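Local structure of putative uncharacterized protein Ta1305 (Thermoplasma acidophilum, 4RKS) at residues Gln203-Asp208 with Val264-Ile269; Asp208-Asn213 with Ser259-Val264; Lys281-Asp286 with Asp309-Ile314. The protein catalyses the ATP-dependent phosphorylation of (R)-mevalonate to mevalonate 3-phosphate, a step in the alternative mevalonate pathway of extremely acidophilic archaea. All blocks are in the same frame, centred on the assembly; numbering follows the deposited sequence.

In the fold
From the N terminus, the chain first reaches 203-208, the lead-in and first residues of helix 207-214. Interaction 1 closes a loop of 55 residues against the segment that follows helix 243-262. Interaction 2 lies within that loop, joining helix 207-214 to the end of helix 243-262 across 45 residues, mostly helical. The two share D208 and V264, their centres are 7 Å apart, and they touch. Together they bring the helix beside mevalonate up to the long helix. Interaction 3 comes later in series, about 27 Å from interaction 1 and 30 Å from interaction 2 between centres; it pairs the end of helix 271-283 with helix 308-312, and its loop carries strands 289-292 and 298-304.

Interaction 1: Gln203-Asp208 with Val264-Ile269; sequences QRNPSD and VGVNVI. With SO4 (sulfate ion), chain D.
With chi1 at -54°, N205 sets CG beside its own backbone N and carries its amide across to V266, whose CG1 lies anti to the backbone N (chi1 178°). The two side chains run antiparallel alongside one another, and N205 CG comes to 3.9 Å from V266 CG1, with the amide ND2 at 4.0 Å from the same methyl. N205 OD1 lies 3.8 Å from the backbone O of N267, with no hydrogen bond between these two acceptors, and is loosely met by a methyl of V268.

The polar link is indirect. One water accepts from N267 N at 2.8 Å and donates to G265 O at 3.0 Å; N205 ND2 adds a weak third bond, 3.3 Å to the same water. The water thus bridges the turn after helix 243-262 to the amide that approaches it. That turn is a Schellman motif with G265, at positive phi, in the C-prime position, and its V266 N returns to L261 O.

On the backbone side, N205 O accepts from R204 NE at 3.1 Å. This donor sits well above the carbonyl plane, while the oxygen lies in the guanidinium plane, so the bond probably helps to fix the guanidinium of R204, an ATP-binding residue. Q203 N donates to a sulfate, probably from the crystallisation liquor, that R270 also hydrogen-bonds.

P206 is the N-cap of helix 207-214, which starts with the ATP-binding S207. The opposing loop runs on to helix 271-283, with V268 resting on H258 of helix 243-262 and on V293, just beyond strand 289-292.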
ATOM      1  N   GLN A 203     -13.442 -10.859  10.076  1.00 43.04           N
ATOM      2  CA  GLN A 203     -13.420  -9.418  10.307  1.00 46.95           C
ATOM      3  C   GLN A 203     -12.006  -9.014  10.689  1.00 44.80           C
ATOM      4  O   GLN A 203     -11.376  -9.668  11.520  1.00 42.36           O
ATOM      5  CB  GLN A 203     -14.416  -9.016  11.399  1.00 47.76           C
ATOM      6  N   ARG A 204     -11.502  -7.949  10.076  1.00 45.00           N
ATOM      7  CA  ARG A 204     -10.103  -7.580  10.256  1.00 47.62           C
ATOM      8  C   ARG A 204      -9.884  -6.611  11.415  1.00 53.94           C
ATOM      9  O   ARG A 204     -10.767  -5.830  11.771  1.00 58.52           O
ATOM     10  CB  ARG A 204      -9.542  -6.966   8.972  1.00 45.04           C
ATOM     11  CG  ARG A 204     -10.115  -5.595   8.626  1.00 44.08           C
ATOM     12  CD  ARG A 204      -9.217  -4.877   7.629  1.00 42.14           C
ATOM     13  NE  ARG A 204      -7.934  -4.501   8.217  1.00 46.42           N
ATOM     14  CZ  ARG A 204      -6.844  -4.185   7.518  1.00 46.93           C
ATOM     15  NH1 ARG A 204      -6.870  -4.218   6.192  1.00 44.98           N
ATOM     16  NH2 ARG A 204      -5.724  -3.842   8.152  1.00 45.72           N
ATOM     17  N   ASN A 205      -8.696  -6.681  12.003  1.00 48.00           N
ATOM     18  CA  ASN A 205      -8.249  -5.665  12.937  1.00 41.93           C
ATOM     19  C   ASN A 205      -7.923  -4.401  12.165  1.00 41.93           C
ATOM     20  O   ASN A 205      -7.121  -4.447  11.226  1.00 36.39           O
ATOM     21  CB  ASN A 205      -7.017  -6.133  13.707  1.00 44.62           C
ATOM     22  CG  ASN A 205      -7.220  -7.471  14.388  1.00 47.83           C
ATOM     23  OD1 ASN A 205      -7.140  -8.526  13.754  1.00 49.75           O
ATOM     24  ND2 ASN A 205      -7.461  -7.435  15.691  1.00 45.45           N
ATOM     25  N   PRO A 206      -8.542  -3.269  12.544  1.00 45.13           N
ATOM     26  CA  PRO A 206      -8.215  -1.979  11.913  1.00 43.41           C
ATOM     27  C   PRO A 206      -6.718  -1.711  11.957  1.00 39.68           C
ATOM     28  O   PRO A 206      -6.058  -2.172  12.887  1.00 41.24           O
ATOM     29  CB  PRO A 206      -8.971  -0.961  12.774  1.00 46.30           C
ATOM     30  CG  PRO A 206     -10.100  -1.720  13.363  1.00 43.84           C
ATOM     31  CD  PRO A 206      -9.612  -3.143  13.549  1.00 45.65           C
ATOM     32  N   SER A 207      -6.186  -0.993  10.975  1.00 41.31           N
ATOM     33  CA  SER A 207      -4.765  -0.673  10.972  1.00 43.42           C
ATOM     34  C   SER A 207      -4.379   0.152  12.197  1.00 36.50           C
ATOM     35  O   SER A 207      -3.283   0.004  12.744  1.00 37.56           O
ATOM     36  CB  SER A 207      -4.387   0.065   9.689  1.00 49.19           C
ATOM     37  OG  SER A 207      -4.500  -0.800   8.572  1.00 56.91           O
ATOM     38  N   ASP A 208      -5.287   1.003  12.653  1.00 34.60           N
ATOM     39  CA  ASP A 208      -4.996   1.846  13.807  1.00 36.10           C
ATOM     40  C   ASP A 208      -4.748   1.038  15.084  1.00 36.44           C
ATOM     41  O   ASP A 208      -3.927   1.426  15.918  1.00 36.63           O
ATOM     42  CB  ASP A 208      -6.125   2.847  14.017  1.00 47.44           C
ATOM     43  CG  ASP A 208      -5.988   4.059  13.114  1.00 55.77           C
ATOM     44  OD1 ASP A 208      -4.845   4.344  12.673  1.00 50.84           O
ATOM     45  OD2 ASP A 208      -7.015   4.721  12.852  1.00 59.58           O
ATOM     46  N   VAL A 264       0.766  -9.102  21.574  1.00 36.54           N
ATOM     47  CA  VAL A 264       0.071  -7.914  22.077  1.00 42.89           C
ATOM     48  C   VAL A 264      -1.445  -8.044  21.813  1.00 40.73           C
ATOM     49  O   VAL A 264      -2.203  -7.077  21.889  1.00 45.69           O
ATOM     50  CB  VAL A 264       0.646  -6.619  21.449  1.00 47.65           C
ATOM     51  CG1 VAL A 264       0.144  -5.394  22.179  1.00 59.61           C
ATOM     52  CG2 VAL A 264       2.148  -6.626  21.550  1.00 44.76           C
ATOM     53  N   GLY A 265      -1.880  -9.262  21.510  1.00 36.28           N
ATOM     54  CA  GLY A 265      -3.296  -9.568  21.411  1.00 35.22           C
ATOM     55  C   GLY A 265      -3.944  -9.196  20.096  1.00 44.23           C
ATOM     56  O   GLY A 265      -5.160  -9.037  20.024  1.00 46.19           O
ATOM     57  N   VAL A 266      -3.131  -9.055  19.052  1.00 46.69           N
ATOM     58  CA  VAL A 266      -3.641  -8.806  17.707  1.00 41.05           C
ATOM     59  C   VAL A 266      -3.393 -10.021  16.808  1.00 39.77           C
ATOM     60  O   VAL A 266      -2.263 -10.258  16.379  1.00 37.92           O
ATOM     61  CB  VAL A 266      -2.986  -7.555  17.088  1.00 37.02           C
ATOM     62  CG1 VAL A 266      -3.488  -7.331  15.665  1.00 35.45           C
ATOM     63  CG2 VAL A 266      -3.264  -6.344  17.957  1.00 32.23           C
ATOM     64  N   ASN A 267      -4.441 -10.793  16.531  1.00 38.28           N
ATOM     65  CA  ASN A 267      -4.282 -12.034  15.778  1.00 35.76           C
ATOM     66  C   ASN A 267      -4.856 -11.947  14.379  1.00 39.70           C
ATOM     67  O   ASN A 267      -6.057 -12.153  14.172  1.00 43.61           O
ATOM     68  CB  ASN A 267      -4.935 -13.206  16.516  1.00 38.79           C
ATOM     69  CG  ASN A 267      -4.594 -14.542  15.885  1.00 48.83           C
ATOM     70  OD1 ASN A 267      -3.482 -14.742  15.391  1.00 46.22           O
ATOM     71  ND2 ASN A 267      -5.553 -15.460  15.885  1.00 57.57           N
ATOM     72  N   VAL A 268      -3.988 -11.651  13.414  1.00 34.71           N
ATOM     73  CA  VAL A 268      -4.403 -11.473  12.037  1.00 32.12           C
ATOM     74  C   VAL A 268      -4.552 -12.810  11.306  1.00 34.52           C
ATOM     75  O   VAL A 268      -5.450 -12.967  10.484  1.00 27.85           O
ATOM     76  CB  VAL A 268      -3.401 -10.594  11.266  1.00 31.83           C
ATOM     77  CG1 VAL A 268      -3.824 -10.453   9.813  1.00 24.02           C
ATOM     78  CG2 VAL A 268      -3.276  -9.232  11.923  1.00 30.12           C
ATOM     79  N   ILE A 269      -3.666 -13.766  11.594  1.00 29.86           N
ATOM     80  CA  ILE A 269      -3.714 -15.044  10.891  1.00 33.58           C
ATOM     81  C   ILE A 269      -4.645 -15.996  11.634  1.00 36.10           C
ATOM     82  O   ILE A 269      -4.280 -16.591  12.651  1.00 31.90           O
ATOM     83  CB  ILE A 269      -2.316 -15.670  10.731  1.00 34.40           C
ATOM     84  CG1 ILE A 269      -1.390 -14.699  10.000  1.00 33.10           C
ATOM     85  CG2 ILE A 269      -2.403 -16.959   9.934  1.00 35.86           C
ATOM     86  CD1 ILE A 269       0.045 -15.176   9.887  1.00 36.64           C
TER
HETATM   87  S   SO4 D 402     -15.105 -13.029  12.653  1.00 93.14           S
HETATM   88  O1  SO4 D 402     -14.682 -14.043  13.616  1.00 91.52           O
HETATM   89  O2  SO4 D 402     -14.096 -11.979  12.595  1.00 92.88           O
HETATM   90  O3  SO4 D 402     -15.267 -13.636  11.333  1.00 95.04           O
HETATM   91  O4  SO4 D 402     -16.377 -12.447  13.072  1.00 96.08           O
HETATM   92  O   HOH W   1      -6.895  -9.987  17.711  1.00 37.69           O

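Interaction 2: Asp208-Asn213 with Ser259-Val264; sequences DVIHQN and SILRGV. With MEV ((R)-mevalonate), chain C.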
ATOM      1  N   ASP A 208      -5.287   1.003  12.653  1.00 34.60           N
ATOM      2  CA  ASP A 208      -4.996   1.846  13.807  1.00 36.10           C
ATOM      3  C   ASP A 208      -4.748   1.038  15.084  1.00 36.44           C
ATOM      4  O   ASP A 208      -3.927   1.426  15.918  1.00 36.63           O
ATOM      5  CB  ASP A 208      -6.125   2.847  14.017  1.00 47.44           C
ATOM      6  CG  ASP A 208      -5.988   4.059  13.114  1.00 55.77           C
ATOM      7  OD1 ASP A 208      -4.845   4.344  12.673  1.00 50.84           O
ATOM      8  OD2 ASP A 208      -7.015   4.721  12.852  1.00 59.58           O
ATOM      9  N   VAL A 209      -5.451  -0.081  15.221  1.00 31.79           N
ATOM     10  CA  VAL A 209      -5.232  -1.014  16.320  1.00 35.08           C
ATOM     11  C   VAL A 209      -3.863  -1.674  16.203  1.00 34.79           C
ATOM     12  O   VAL A 209      -3.175  -1.879  17.203  1.00 36.88           O
ATOM     13  CB  VAL A 209      -6.317  -2.104  16.357  1.00 38.79           C
ATOM     14  CG1 VAL A 209      -6.072  -3.066  17.506  1.00 40.16           C
ATOM     15  CG2 VAL A 209      -7.695  -1.467  16.464  1.00 41.30           C
ATOM     16  N   ILE A 210      -3.473  -2.001  14.971  1.00 38.88           N
ATOM     17  CA  ILE A 210      -2.162  -2.590  14.715  1.00 32.94           C
ATOM     18  C   ILE A 210      -1.062  -1.616  15.153  1.00 30.56           C
ATOM     19  O   ILE A 210      -0.219  -1.950  15.986  1.00 26.77           O
ATOM     20  CB  ILE A 210      -1.990  -2.972  13.224  1.00 30.20           C
ATOM     21  CG1 ILE A 210      -2.947  -4.117  12.854  1.00 27.57           C
ATOM     22  CG2 ILE A 210      -0.541  -3.361  12.941  1.00 31.28           C
ATOM     23  CD1 ILE A 210      -3.020  -4.453  11.349  1.00 30.45           C
ATOM     24  N   HIS A 211      -1.083  -0.407  14.600  1.00 27.46           N
ATOM     25  CA  HIS A 211      -0.138   0.637  14.987  1.00 27.01           C
ATOM     26  C   HIS A 211      -0.154   0.919  16.495  1.00 25.79           C
ATOM     27  O   HIS A 211       0.895   1.006  17.138  1.00 27.30           O
ATOM     28  CB  HIS A 211      -0.438   1.928  14.210  1.00 25.07           C
ATOM     29  CG  HIS A 211      -0.159   1.825  12.744  1.00 26.74           C
ATOM     30  ND1 HIS A 211       0.939   1.159  12.242  1.00 32.99           N
ATOM     31  CD2 HIS A 211      -0.841   2.291  11.671  1.00 32.88           C
ATOM     32  CE1 HIS A 211       0.924   1.225  10.922  1.00 39.35           C
ATOM     33  NE2 HIS A 211      -0.146   1.906  10.550  1.00 33.67           N
ATOM     34  N   GLN A 212      -1.343   1.058  17.063  1.00 26.03           N
ATOM     35  CA  GLN A 212      -1.457   1.380  18.487  1.00 30.46           C
ATOM     36  C   GLN A 212      -0.884   0.268  19.382  1.00 28.22           C
ATOM     37  O   GLN A 212      -0.199   0.541  20.362  1.00 32.07           O
ATOM     38  CB  GLN A 212      -2.923   1.653  18.851  1.00 35.61           C
ATOM     39  CG  GLN A 212      -3.137   2.134  20.286  1.00 53.20           C
ATOM     40  CD  GLN A 212      -4.585   2.512  20.585  1.00 61.82           C
ATOM     41  OE1 GLN A 212      -5.502   2.179  19.826  1.00 67.84           O
ATOM     42  NE2 GLN A 212      -4.794   3.214  21.696  1.00 58.17           N
ATOM     43  N   ASN A 213      -1.129  -0.990  19.044  1.00 32.66           N
ATOM     44  CA  ASN A 213      -0.695  -2.060  19.953  1.00 34.77           C
ATOM     45  C   ASN A 213       0.738  -2.557  19.740  1.00 36.56           C
ATOM     46  O   ASN A 213       1.414  -2.909  20.705  1.00 40.46           O
ATOM     47  CB  ASN A 213      -1.658  -3.236  19.866  1.00 34.75           C
ATOM     48  CG  ASN A 213      -2.963  -2.956  20.568  1.00 37.15           C
ATOM     49  OD1 ASN A 213      -3.187  -3.398  21.695  1.00 45.01           O
ATOM     50  ND2 ASN A 213      -3.822  -2.196  19.919  1.00 41.27           N
ATOM     51  N   SER A 259       4.151 -12.670  14.804  1.00 32.08           N
ATOM     52  CA  SER A 259       4.486 -13.201  16.130  1.00 34.17           C
ATOM     53  C   SER A 259       4.514 -12.068  17.168  1.00 35.56           C
ATOM     54  O   SER A 259       4.075 -12.241  18.306  1.00 33.02           O
ATOM     55  CB  SER A 259       5.826 -13.937  16.096  1.00 30.98           C
ATOM     56  OG  SER A 259       6.160 -14.444  17.373  1.00 33.00           O
ATOM     57  N   ILE A 260       5.010 -10.898  16.773  1.00 34.86           N
ATOM     58  CA  ILE A 260       5.015  -9.753  17.688  1.00 34.23           C
ATOM     59  C   ILE A 260       3.587  -9.269  17.985  1.00 31.15           C
ATOM     60  O   ILE A 260       3.237  -9.047  19.140  1.00 36.78           O
ATOM     61  CB  ILE A 260       5.865  -8.592  17.139  1.00 32.99           C
ATOM     62  CG1 ILE A 260       7.326  -9.025  17.055  1.00 33.46           C
ATOM     63  CG2 ILE A 260       5.725  -7.357  18.023  1.00 28.35           C
ATOM     64  CD1 ILE A 260       8.236  -8.016  16.423  1.00 34.07           C
ATOM     65  N   LEU A 261       2.759  -9.147  16.954  1.00 28.90           N
ATOM     66  CA  LEU A 261       1.369  -8.734  17.137  1.00 32.58           C
ATOM     67  C   LEU A 261       0.575  -9.679  18.054  1.00 36.75           C
ATOM     68  O   LEU A 261      -0.141  -9.218  18.940  1.00 38.60           O
ATOM     69  CB  LEU A 261       0.667  -8.601  15.780  1.00 30.76           C
ATOM     70  CG  LEU A 261       1.085  -7.365  14.974  1.00 33.11           C
ATOM     71  CD1 LEU A 261       0.415  -7.310  13.603  1.00 26.54           C
ATOM     72  CD2 LEU A 261       0.804  -6.091  15.746  1.00 33.28           C
ATOM     73  N   ARG A 262       0.704 -10.989  17.847  1.00 38.52           N
ATOM     74  CA  ARG A 262      -0.023 -11.967  18.660  1.00 36.06           C
ATOM     75  C   ARG A 262       0.297 -11.810  20.142  1.00 33.49           C
ATOM     76  O   ARG A 262      -0.579 -11.960  20.987  1.00 32.30           O
ATOM     77  CB  ARG A 262       0.285 -13.404  18.207  1.00 34.76           C
ATOM     78  CG  ARG A 262      -0.470 -13.832  16.940  1.00 34.07           C
ATOM     79  CD  ARG A 262      -0.325 -15.340  16.657  1.00 39.72           C
ATOM     80  NE  ARG A 262       1.076 -15.752  16.537  1.00 39.15           N
ATOM     81  CZ  ARG A 262       1.754 -15.799  15.393  1.00 37.28           C
ATOM     82  NH1 ARG A 262       1.168 -15.457  14.248  1.00 36.58           N
ATOM     83  NH2 ARG A 262       3.022 -16.182  15.396  1.00 34.58           N
ATOM     84  N   GLY A 263       1.549 -11.489  20.450  1.00 34.16           N
ATOM     85  CA  GLY A 263       1.957 -11.221  21.813  1.00 37.05           C
ATOM     86  C   GLY A 263       1.394  -9.936  22.403  1.00 40.17           C
ATOM     87  O   GLY A 263       1.542  -9.694  23.595  1.00 40.45           O
ATOM     88  N   VAL A 264       0.766  -9.102  21.574  1.00 36.54           N
ATOM     89  CA  VAL A 264       0.071  -7.914  22.077  1.00 42.89           C
ATOM     90  C   VAL A 264      -1.445  -8.044  21.813  1.00 40.73           C
ATOM     91  O   VAL A 264      -2.203  -7.077  21.889  1.00 45.69           O
ATOM     92  CB  VAL A 264       0.646  -6.619  21.449  1.00 47.65           C
ATOM     93  CG1 VAL A 264       0.144  -5.394  22.179  1.00 59.61           C
ATOM     94  CG2 VAL A 264       2.148  -6.626  21.550  1.00 44.76           C
TER
HETATM   95  C8  MEV C 401       0.655  -0.327   6.681  1.00 46.73           C
HETATM   96  O8  MEV C 401       0.316   0.964   7.150  1.00 54.93           O
HETATM   97  C2  MEV C 401       0.195  -1.333   7.713  1.00 31.79           C
HETATM   98  C3  MEV C 401       0.142  -2.791   7.290  1.00 31.76           C
HETATM   99  O7  MEV C 401      -0.526  -2.979   6.069  1.00 36.31           O
HETATM  100  C4  MEV C 401       1.540  -3.376   7.170  1.00 31.33           C
HETATM  101  C5  MEV C 401       2.201  -3.098   5.832  1.00 28.97           C
HETATM  102  O3  MEV C 401       1.586  -3.277   4.738  1.00 27.62           O
HETATM  103  O4  MEV C 401       3.374  -2.657   5.814  1.00 31.08           O
HETATM  104  C6  MEV C 401      -0.621  -3.527   8.370  1.00 31.12           C
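I210 meets L261 where helix 207-214 leans on helix 243-262; the CA atoms of I210 and L261 are 7.5 Å apart, those of N213 and V264 6.3 Å. From CB the I210 side chain divides. CG2, anti to the backbone N, goes to the long helix and is equidistant, at 4.1 Å, from L261 CD1 and CD2, so this methyl faces both tips of the leucine fork. CG1 takes the other branch, beside the backbone N (chi1 -67°), and carries CD1 toward the substrate, where it lies 3.9 Å from C6 of mevalonate. One residue therefore has one methyl in the helix interface and another in the ligand pocket.

One turn on, V264 packs against N213: V264 CG1 approaches N213 CB to 3.6 Å and N213 O to 3.2 Å, a tight fit for a methyl and a carbonyl. The N213 amide turns back on its own helix, with ND2 giving a 2.8 Å hydrogen bond to V209 O, which also accepts from N213 N.

H211 presents its ring edge to mevalonate, whose O8 lies near the ring plane, 3.6 Å from NE2. Its nitrogens are engaged by other residues: ND1 with G40 N and NE2 with E159.

No hydrogen bond spans the two segments. The contact is by van der Waals packing of methyls on methyls and on a backbone carbonyl, while N213 ND2 and both H211 nitrogens bond away from it, consistent with I210 giving mevalonate an apolar wall.

Interaction 3: Lys281-Asp286 with Asp309-Ile314; sequences KLIRKD and DRLFSI
I283 and L311 mark the nearest backbone approach, their CA atoms 9.5 Å apart, a gap too wide for main-chain bonding that side chains must cross. In this C-terminal part of a GHMP-family kinase, the contact pairs the C-terminal end of helix 271-283 and the residues after it with the short helix 308-312, at a distance from the annotated sites.

The apolar half is a single methyl-to-methyl touch. I283 CD1 reaches L311 CD1 at 4.2 Å, and the two side chains cross at about a right angle. I283 can do this because CG1 sits between its backbone N and carbonyl carbon (chi1 52°), a less common rotamer, with the chain then extended to CD1. I283 thereby adds one methyl contact to L311, which is buried and also packs on V196, V301 and V303 of the neighbouring strands.

The charged pair lies at the exposed edge of the contact. R310 stretches out fully from CG to NE toward D286. D286 OD2 and R310 NH2 are close enough for a salt bridge, but their modelled separation is implausibly short, so the exact placement of both atoms is doubtful and little geometry can be rested on it. Both residues also touch a crystal neighbour. Y287 also lies against R310 and L311.

Each segment is braced internally. D286 N bonds I283 O at 2.8 Å. Where helix 308-312 ends, R310 O is gripped twice from one face of its carbonyl plane, by S313 N at 3.2 Å and by S313 OG at 3.1 Å.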
ATOM      1  N   LYS A 281       3.290 -24.741   2.659  1.00 28.02           N
ATOM      2  CA  LYS A 281       4.532 -25.388   3.067  1.00 37.41           C
ATOM      3  C   LYS A 281       4.727 -26.747   2.379  1.00 40.36           C
ATOM      4  O   LYS A 281       5.849 -27.162   2.100  1.00 44.18           O
ATOM      5  CB  LYS A 281       4.544 -25.563   4.587  1.00 38.59           C
ATOM      6  CG  LYS A 281       5.893 -25.870   5.195  1.00 42.31           C
ATOM      7  CD  LYS A 281       5.796 -25.840   6.721  1.00 49.71           C
ATOM      8  CE  LYS A 281       7.160 -25.716   7.385  1.00 56.17           C
ATOM      9  NZ  LYS A 281       7.969 -26.959   7.260  1.00 58.26           N
ATOM     10  N   LEU A 282       3.621 -27.432   2.108  1.00 42.47           N
ATOM     11  CA  LEU A 282       3.660 -28.742   1.467  1.00 40.90           C
ATOM     12  C   LEU A 282       4.042 -28.641  -0.008  1.00 35.07           C
ATOM     13  O   LEU A 282       4.974 -29.298  -0.460  1.00 42.10           O
ATOM     14  CB  LEU A 282       2.308 -29.441   1.608  1.00 38.11           C
ATOM     15  CG  LEU A 282       2.132 -30.759   0.845  1.00 42.59           C
ATOM     16  CD1 LEU A 282       3.091 -31.823   1.362  1.00 41.47           C
ATOM     17  CD2 LEU A 282       0.686 -31.244   0.919  1.00 46.19           C
ATOM     18  N   ILE A 283       3.330 -27.806  -0.758  1.00 32.39           N
ATOM     19  CA  ILE A 283       3.596 -27.695  -2.188  1.00 37.12           C
ATOM     20  C   ILE A 283       4.877 -26.933  -2.496  1.00 36.58           C
ATOM     21  O   ILE A 283       5.346 -26.962  -3.637  1.00 39.49           O
ATOM     22  CB  ILE A 283       2.430 -27.030  -2.929  1.00 35.56           C
ATOM     23  CG1 ILE A 283       2.037 -25.712  -2.269  1.00 36.78           C
ATOM     24  CG2 ILE A 283       1.239 -27.954  -2.938  1.00 43.48           C
ATOM     25  CD1 ILE A 283       0.829 -25.050  -2.924  1.00 36.37           C
ATOM     26  N   ARG A 284       5.449 -26.274  -1.486  1.00 35.56           N
ATOM     27  CA  ARG A 284       6.704 -25.540  -1.675  1.00 41.23           C
ATOM     28  C   ARG A 284       7.817 -26.502  -2.075  1.00 39.61           C
ATOM     29  O   ARG A 284       8.761 -26.128  -2.770  1.00 40.82           O
ATOM     30  CB  ARG A 284       7.092 -24.759  -0.410  1.00 37.41           C
ATOM     31  CG  ARG A 284       8.299 -23.829  -0.587  1.00 40.36           C
ATOM     32  CD  ARG A 284       8.349 -22.743   0.483  1.00 43.19           C
ATOM     33  NE  ARG A 284       7.101 -21.987   0.551  1.00 42.82           N
ATOM     34  CZ  ARG A 284       6.368 -21.840   1.651  1.00 41.42           C
ATOM     35  NH1 ARG A 284       6.765 -22.384   2.800  1.00 42.65           N
ATOM     36  NH2 ARG A 284       5.240 -21.139   1.606  1.00 40.02           N
ATOM     37  N   LYS A 285       7.691 -27.750  -1.642  1.00 41.07           N
ATOM     38  CA  LYS A 285       8.673 -28.775  -1.983  1.00 39.13           C
ATOM     39  C   LYS A 285       8.543 -29.186  -3.450  1.00 37.79           C
ATOM     40  O   LYS A 285       9.482 -29.715  -4.040  1.00 39.89           O
ATOM     41  CB  LYS A 285       8.508 -29.982  -1.063  1.00 39.65           C
ATOM     42  CG  LYS A 285       8.744 -29.665   0.409  1.00 44.79           C
ATOM     43  CD  LYS A 285       8.448 -30.876   1.283  1.00 60.42           C
ATOM     44  CE  LYS A 285       7.041 -31.412   1.023  1.00 70.41           C
ATOM     45  NZ  LYS A 285       6.688 -32.558   1.912  1.00 75.64           N
ATOM     46  N   ASP A 286       7.377 -28.907  -4.028  1.00 36.17           N
ATOM     47  CA  ASP A 286       7.070 -29.250  -5.415  1.00 37.76           C
ATOM     48  C   ASP A 286       7.434 -28.101  -6.375  1.00 38.25           C
ATOM     49  O   ASP A 286       8.162 -28.299  -7.354  1.00 34.79           O
ATOM     50  CB  ASP A 286       5.581 -29.626  -5.526  1.00 40.07           C
ATOM     51  CG  ASP A 286       5.162 -30.016  -6.939  1.00 40.35           C
ATOM     52  OD1 ASP A 286       6.034 -30.289  -7.781  1.00 39.46           O
ATOM     53  OD2 ASP A 286       3.944 -30.053  -7.201  1.00 48.50           O
ATOM     54  N   ASP A 309      -1.442 -20.316 -12.681  1.00 28.48           N
ATOM     55  CA  ASP A 309      -2.778 -20.876 -12.919  1.00 33.65           C
ATOM     56  C   ASP A 309      -2.989 -22.125 -12.093  1.00 27.28           C
ATOM     57  O   ASP A 309      -4.086 -22.363 -11.582  1.00 28.37           O
ATOM     58  CB  ASP A 309      -3.006 -21.177 -14.401  1.00 39.07           C
ATOM     59  CG  ASP A 309      -3.326 -19.923 -15.198  1.00 47.40           C
ATOM     60  OD1 ASP A 309      -4.056 -19.056 -14.673  1.00 51.08           O
ATOM     61  OD2 ASP A 309      -2.838 -19.796 -16.339  1.00 49.57           O
ATOM     62  N   ARG A 310      -1.931 -22.916 -11.949  1.00 29.11           N
ATOM     63  CA  ARG A 310      -1.979 -24.097 -11.094  1.00 26.85           C
ATOM     64  C   ARG A 310      -2.341 -23.753  -9.648  1.00 31.50           C
ATOM     65  O   ARG A 310      -3.248 -24.351  -9.062  1.00 28.40           O
ATOM     66  CB  ARG A 310      -0.641 -24.810 -11.130  1.00 33.25           C
ATOM     67  CG  ARG A 310      -0.530 -25.958 -10.170  1.00 31.73           C
ATOM     68  CD  ARG A 310       0.615 -26.846 -10.610  1.00 31.73           C
ATOM     69  NE  ARG A 310       0.914 -27.880  -9.630  1.00 32.36           N
ATOM     70  CZ  ARG A 310       1.979 -28.670  -9.693  1.00 38.29           C
ATOM     71  NH1 ARG A 310       2.852 -28.527 -10.686  1.00 36.09           N
ATOM     72  NH2 ARG A 310       2.177 -29.592  -8.756  1.00 37.43           N
ATOM     73  N   LEU A 311      -1.625 -22.785  -9.077  1.00 29.96           N
ATOM     74  CA  LEU A 311      -1.912 -22.328  -7.716  1.00 30.95           C
ATOM     75  C   LEU A 311      -3.332 -21.766  -7.593  1.00 27.96           C
ATOM     76  O   LEU A 311      -4.071 -22.097  -6.669  1.00 33.28           O
ATOM     77  CB  LEU A 311      -0.900 -21.271  -7.282  1.00 30.09           C
ATOM     78  CG  LEU A 311      -1.093 -20.749  -5.861  1.00 33.35           C
ATOM     79  CD1 LEU A 311      -1.080 -21.895  -4.840  1.00 30.10           C
ATOM     80  CD2 LEU A 311      -0.000 -19.740  -5.559  1.00 34.55           C
ATOM     81  N   PHE A 312      -3.705 -20.929  -8.550  1.00 22.50           N
ATOM     82  CA  PHE A 312      -5.014 -20.298  -8.564  1.00 34.47           C
ATOM     83  C   PHE A 312      -6.135 -21.340  -8.629  1.00 40.09           C
ATOM     84  O   PHE A 312      -7.244 -21.111  -8.149  1.00 39.66           O
ATOM     85  CB  PHE A 312      -5.099 -19.327  -9.748  1.00 34.92           C
ATOM     86  CG  PHE A 312      -6.398 -18.566  -9.837  1.00 36.69           C
ATOM     87  CD1 PHE A 312      -6.563 -17.362  -9.160  1.00 35.29           C
ATOM     88  CD2 PHE A 312      -7.448 -19.046 -10.608  1.00 38.86           C
ATOM     89  CE1 PHE A 312      -7.756 -16.654  -9.244  1.00 36.93           C
ATOM     90  CE2 PHE A 312      -8.649 -18.346 -10.697  1.00 39.47           C
ATOM     91  CZ  PHE A 312      -8.805 -17.147 -10.017  1.00 35.47           C
ATOM     92  N   SER A 313      -5.844 -22.498  -9.206  1.00 39.06           N
ATOM     93  CA  SER A 313      -6.904 -23.468  -9.437  1.00 43.54           C
ATOM     94  C   SER A 313      -7.034 -24.518  -8.324  1.00 41.95           C
ATOM     95  O   SER A 313      -7.812 -25.460  -8.472  1.00 41.93           O
ATOM     96  CB  SER A 313      -6.697 -24.154 -10.792  1.00 40.74           C
ATOM     97  OG  SER A 313      -5.710 -25.164 -10.698  1.00 47.21           O
ATOM     98  N   ILE A 314      -6.305 -24.363  -7.214  1.00 40.90           N
ATOM     99  CA  ILE A 314      -6.410 -25.340  -6.125  1.00 44.56           C
ATOM    100  C   ILE A 314      -7.836 -25.362  -5.580  1.00 52.86           C
ATOM    101  O   ILE A 314      -8.558 -24.363  -5.656  1.00 50.68           O
ATOM    102  CB  ILE A 314      -5.429 -25.073  -4.946  1.00 40.42           C
ATOM    103  CG1 ILE A 314      -5.738 -23.749  -4.240  1.00 38.16           C
ATOM    104  CG2 ILE A 314      -3.972 -25.141  -5.406  1.00 37.40           C
ATOM    105  CD1 ILE A 314      -4.984 -23.573  -2.931  1.00 34.76           C
TER